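Local coordinates for protein starch synthase I (Hordeum vulgare, PDB 4HLN) that belongs to the starch synthases, plant glycosyltransferases built from two Rossmann-like domains in the GT-B fold, at residues F266-W271 against L275-L280; S295-H300 against N346-A351. All coordinates share one frame; numbering follows the deposited sequence.

Contact 1 (F266-W271 against L275-L280); sequences FVVNDW and LVPVLL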
# COMPACT_ATOMS: atom_id res chain seq x y z
N PHE A 266 14.33 11.10 -3.23
CA PHE A 266 14.45 9.83 -2.52
C PHE A 266 13.08 9.42 -2.03
O PHE A 266 12.44 10.17 -1.30
CB PHE A 266 15.37 9.96 -1.33
CG PHE A 266 16.80 10.16 -1.69
CD1 PHE A 266 17.68 9.10 -1.69
CD2 PHE A 266 17.27 11.42 -2.02
CE1 PHE A 266 19.02 9.29 -2.02
CE2 PHE A 266 18.59 11.62 -2.34
CZ PHE A 266 19.47 10.55 -2.34
N VAL A 267 12.63 8.24 -2.44
CA VAL A 267 11.40 7.65 -1.92
C VAL A 267 11.77 6.53 -0.96
O VAL A 267 12.13 5.43 -1.38
CB VAL A 267 10.54 7.07 -3.03
CG1 VAL A 267 9.28 6.48 -2.44
CG2 VAL A 267 10.19 8.15 -4.01
N VAL A 268 11.69 6.81 0.33
CA VAL A 268 12.09 5.82 1.32
C VAL A 268 10.91 5.05 1.93
O VAL A 268 9.93 5.62 2.40
CB VAL A 268 12.98 6.47 2.36
CG1 VAL A 268 13.99 7.34 1.62
CG2 VAL A 268 12.17 7.31 3.30
N ASN A 269 11.01 3.73 1.89
CA ASN A 269 9.89 2.88 2.26
C ASN A 269 10.04 2.33 3.65
O ASN A 269 10.98 1.57 3.92
CB ASN A 269 9.73 1.75 1.26
CG ASN A 269 9.24 2.24 -0.07
OD1 ASN A 269 8.06 2.12 -0.40
ND2 ASN A 269 10.13 2.84 -0.84
N ASP A 270 9.13 2.75 4.53
CA ASP A 270 9.01 2.15 5.85
C ASP A 270 10.23 2.38 6.72
O ASP A 270 11.06 3.24 6.42
CB ASP A 270 8.70 0.66 5.70
CG ASP A 270 7.34 0.41 5.03
OD1 ASP A 270 6.32 0.95 5.55
OD2 ASP A 270 7.30 -0.29 3.99
N TRP A 271 10.37 1.64 7.81
CA TRP A 271 11.43 2.01 8.75
C TRP A 271 12.79 1.62 8.23
O TRP A 271 13.78 2.26 8.56
CB TRP A 271 11.19 1.44 10.15
CG TRP A 271 11.61 0.03 10.34
CD1 TRP A 271 10.83 -1.08 10.21
CD2 TRP A 271 12.92 -0.44 10.71
NE1 TRP A 271 11.56 -2.21 10.47
CE2 TRP A 271 12.84 -1.85 10.80
CE3 TRP A 271 14.14 0.18 10.99
CZ2 TRP A 271 13.95 -2.64 11.15
CZ3 TRP A 271 15.24 -0.61 11.34
CH2 TRP A 271 15.13 -2.01 11.42
N LEU A 275 16.18 6.16 7.89
CA LEU A 275 17.29 6.96 8.38
C LEU A 275 17.81 7.85 7.25
O LEU A 275 18.53 8.82 7.50
CB LEU A 275 18.39 6.05 8.91
CG LEU A 275 19.38 6.71 9.87
CD1 LEU A 275 18.72 6.91 11.23
CD2 LEU A 275 20.61 5.85 10.02
N VAL A 276 17.44 7.53 6.01
CA VAL A 276 17.94 8.26 4.86
C VAL A 276 17.69 9.78 4.94
O VAL A 276 18.62 10.56 4.79
CB VAL A 276 17.33 7.67 3.56
CG1 VAL A 276 17.48 8.65 2.40
CG2 VAL A 276 17.97 6.33 3.25
N PRO A 277 16.44 10.19 5.18
CA PRO A 277 16.13 11.62 5.28
C PRO A 277 16.84 12.27 6.44
O PRO A 277 17.07 13.49 6.43
CB PRO A 277 14.62 11.65 5.51
CG PRO A 277 14.23 10.27 5.86
CD PRO A 277 15.23 9.35 5.28
N VAL A 278 17.19 11.48 7.45
CA VAL A 278 17.95 12.03 8.57
C VAL A 278 19.38 12.29 8.11
O VAL A 278 19.94 13.35 8.36
CB VAL A 278 17.93 11.11 9.81
CG1 VAL A 278 18.54 11.81 11.02
CG2 VAL A 278 16.51 10.67 10.13
N LEU A 279 19.97 11.31 7.44
CA LEU A 279 21.31 11.45 6.88
C LEU A 279 21.41 12.69 6.00
O LEU A 279 22.32 13.51 6.16
CB LEU A 279 21.70 10.19 6.10
CG LEU A 279 21.92 9.00 7.04
CD1 LEU A 279 22.27 7.72 6.28
CD2 LEU A 279 22.99 9.35 8.10
N LEU A 280 20.47 12.82 5.06
CA LEU A 280 20.50 13.97 4.17
C LEU A 280 20.62 15.25 4.99
O LEU A 280 21.47 16.10 4.73
CB LEU A 280 19.23 14.02 3.33
CG LEU A 280 19.08 12.86 2.37
CD1 LEU A 280 17.77 12.96 1.62
CD2 LEU A 280 20.25 12.81 1.41
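F266 and V268 on strand 264-269 face V276, P277 and L280 on the first turns of helix 276-284. The strand and helix segments run in broadly opposite directions, their axes at 139° and 10.2 Å apart at closest. F266 meets the helix with both ortho carbons of its ring. CD1 lies 4.1 Å from V276 CG1, and the two side chains cross at about a right angle. CD2 lies 4.0 Å from L280 CD1, where the crossing is oblique. The ring therefore bridges two residues one helical turn apart. F266 has CG anti to its carbonyl carbon (chi1 -69°), which brings the ring out toward the helix.

V268 uses both methyls. CG1 packs 3.8 Å from V276 CG1, the same methyl that F266 touches. CG2 meets P277 CD tip to tip at 4.2 Å. V276 CG1 thus touches both strand side chains, which reach it from directions roughly at right angles. All five residues are buried, and no hydrogen bond joins the segments. The rings of F266 and Y290 meet edge-to-face, and L280 also touches Y290. C243 of helix 235-252 also touches V276. The contact is the packing of strand on following helix in a beta-alpha-beta unit, 264-269, 276-284 and 294-299, of a Rossmann-like domain.

Contact 2 (S295-H300 against N346-A351); sequences STLVIH and NFLKGA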
# COMPACT_ATOMS: atom_id res chain seq x y z
N SER A 295 12.91 14.28 -0.09
CA SER A 295 12.56 12.90 0.22
C SER A 295 11.09 12.70 0.58
O SER A 295 10.45 13.57 1.17
CB SER A 295 13.44 12.35 1.34
OG SER A 295 13.28 13.11 2.51
N THR A 296 10.58 11.54 0.21
CA THR A 296 9.21 11.17 0.50
C THR A 296 9.18 9.89 1.30
O THR A 296 9.73 8.87 0.90
CB THR A 296 8.41 10.96 -0.79
OG1 THR A 296 8.44 12.17 -1.55
CG2 THR A 296 6.95 10.54 -0.47
N LEU A 297 8.55 9.95 2.46
CA LEU A 297 8.41 8.78 3.27
C LEU A 297 7.12 8.06 2.87
O LEU A 297 6.05 8.66 2.83
CB LEU A 297 8.40 9.17 4.75
CG LEU A 297 8.05 8.04 5.72
CD1 LEU A 297 9.09 6.90 5.64
CD2 LEU A 297 7.93 8.61 7.12
N VAL A 298 7.25 6.78 2.52
CA VAL A 298 6.10 5.92 2.24
C VAL A 298 5.89 4.95 3.39
O VAL A 298 6.79 4.17 3.73
CB VAL A 298 6.27 5.08 0.97
CG1 VAL A 298 5.05 4.20 0.79
CG2 VAL A 298 6.50 5.96 -0.26
N ILE A 299 4.70 4.99 3.97
CA ILE A 299 4.40 4.21 5.15
C ILE A 299 3.32 3.19 4.83
O ILE A 299 2.15 3.55 4.67
CB ILE A 299 3.87 5.11 6.27
CG1 ILE A 299 4.87 6.20 6.62
CG2 ILE A 299 3.56 4.29 7.51
CD1 ILE A 299 4.46 7.01 7.84
N HIS A 300 3.72 1.93 4.73
CA HIS A 300 2.77 0.86 4.47
C HIS A 300 2.17 0.32 5.78
O HIS A 300 1.05 -0.18 5.79
CB HIS A 300 3.42 -0.24 3.65
CG HIS A 300 3.96 0.23 2.33
ND1 HIS A 300 5.30 0.46 2.11
CD2 HIS A 300 3.33 0.53 1.17
CE1 HIS A 300 5.48 0.88 0.87
NE2 HIS A 300 4.30 0.93 0.28
N ASN A 346 13.65 5.77 17.35
CA ASN A 346 12.56 5.33 16.52
C ASN A 346 12.78 5.76 15.07
O ASN A 346 12.46 6.88 14.69
CB ASN A 346 11.25 5.91 17.08
CG ASN A 346 10.02 5.41 16.33
OD1 ASN A 346 10.06 5.16 15.12
ND2 ASN A 346 8.90 5.29 17.05
N PHE A 347 13.31 4.85 14.27
CA PHE A 347 13.57 5.11 12.86
C PHE A 347 12.46 5.81 12.11
O PHE A 347 12.68 6.88 11.54
CB PHE A 347 13.97 3.83 12.11
CG PHE A 347 15.45 3.52 12.19
CD1 PHE A 347 16.19 3.84 13.33
CD2 PHE A 347 16.10 2.91 11.12
CE1 PHE A 347 17.54 3.54 13.41
CE2 PHE A 347 17.44 2.61 11.19
CZ PHE A 347 18.17 2.93 12.33
N LEU A 348 11.27 5.21 12.10
CA LEU A 348 10.14 5.76 11.37
C LEU A 348 9.83 7.16 11.87
O LEU A 348 9.62 8.09 11.07
CB LEU A 348 8.92 4.87 11.55
CG LEU A 348 7.79 5.09 10.55
CD1 LEU A 348 8.33 4.78 9.19
CD2 LEU A 348 6.62 4.18 10.85
N LYS A 349 9.82 7.32 13.19
CA LYS A 349 9.62 8.62 13.80
C LYS A 349 10.62 9.65 13.26
O LYS A 349 10.26 10.77 12.93
CB LYS A 349 9.73 8.51 15.32
CG LYS A 349 9.47 9.80 16.08
CD LYS A 349 10.75 10.57 16.36
CE LYS A 349 10.49 11.79 17.26
NZ LYS A 349 11.75 12.51 17.65
N GLY A 350 11.89 9.24 13.18
CA GLY A 350 12.96 10.07 12.67
C GLY A 350 12.70 10.59 11.27
O GLY A 350 12.96 11.75 10.96
N ALA A 351 12.18 9.71 10.42
CA ALA A 351 11.79 10.09 9.07
C ALA A 351 10.57 11.00 9.06
O ALA A 351 10.50 11.92 8.27
CB ALA A 351 11.52 8.87 8.23
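L297 on strand 294-299 lies against A351 on helix 347-354, with their CA atoms 6.8 Å apart, the closest CA pair across the two segments. L297 is the strand residue that carries the contact. Both of its methyls reach the A351 side chain: CD2 is 3.8 Å from A351 CB and CD1 is 4.1 Å from it. Both branches of the leucine fork thus touch one methyl, and the small alanine is consistent with the close CA spacing. With CG anti to the backbone N (chi1 171°), the L297 fork extends out to the helix.

L297 CD1 also meets L348 CD1, at 4.2 Å. L348 does not start out toward the strand, but its far end swings nearer. A351 and L348 are one turn apart, and L297 CD1 touches both. S274 fills in beside all three side chains.

The helix has its own fastening at its start. N346 is the N-cap, and its OD1 accepts from K349 N at 2.9 Å. The N-H points almost straight at the oxygen (171°), although the donor lies above the carbonyl plane, 59° out of it. The amide's other end is held too, since N346 ND2 bonds to Q305 OE1. K349 points away from the strand, and the NZ of this buried residue bonds to E327 O.

Between the two segments the chemistry is wholly apolar. Shape and burial hold the strand to the helix, while the polar bonds fix the helix start and tie it to other parts of the domain.

In the fold
Contacts 1 and 2 have centres 6 Å apart, and contact 1 is complete in the sequence before contact 2 begins. Both lean on the mixed sheet of the N-terminal Rossmann-like domain, where strands 264-269 and 294-299 are parallel neighbours. F266 O and T296 N form a probable backbone hydrogen bond between them. Helix 276-284 leads on to strand 294-299, and helix 347-354 follows much later. The two helices also touch, through P277 on A351, where they pack over adjacent strands. Past the strand ends D270 OD2 probably bonds to H300 ND1, and W271 packs on F347 at the start of helix 347-354. The modelled glycan's pocket, with F556, W569 and S596, includes no residue of either contact.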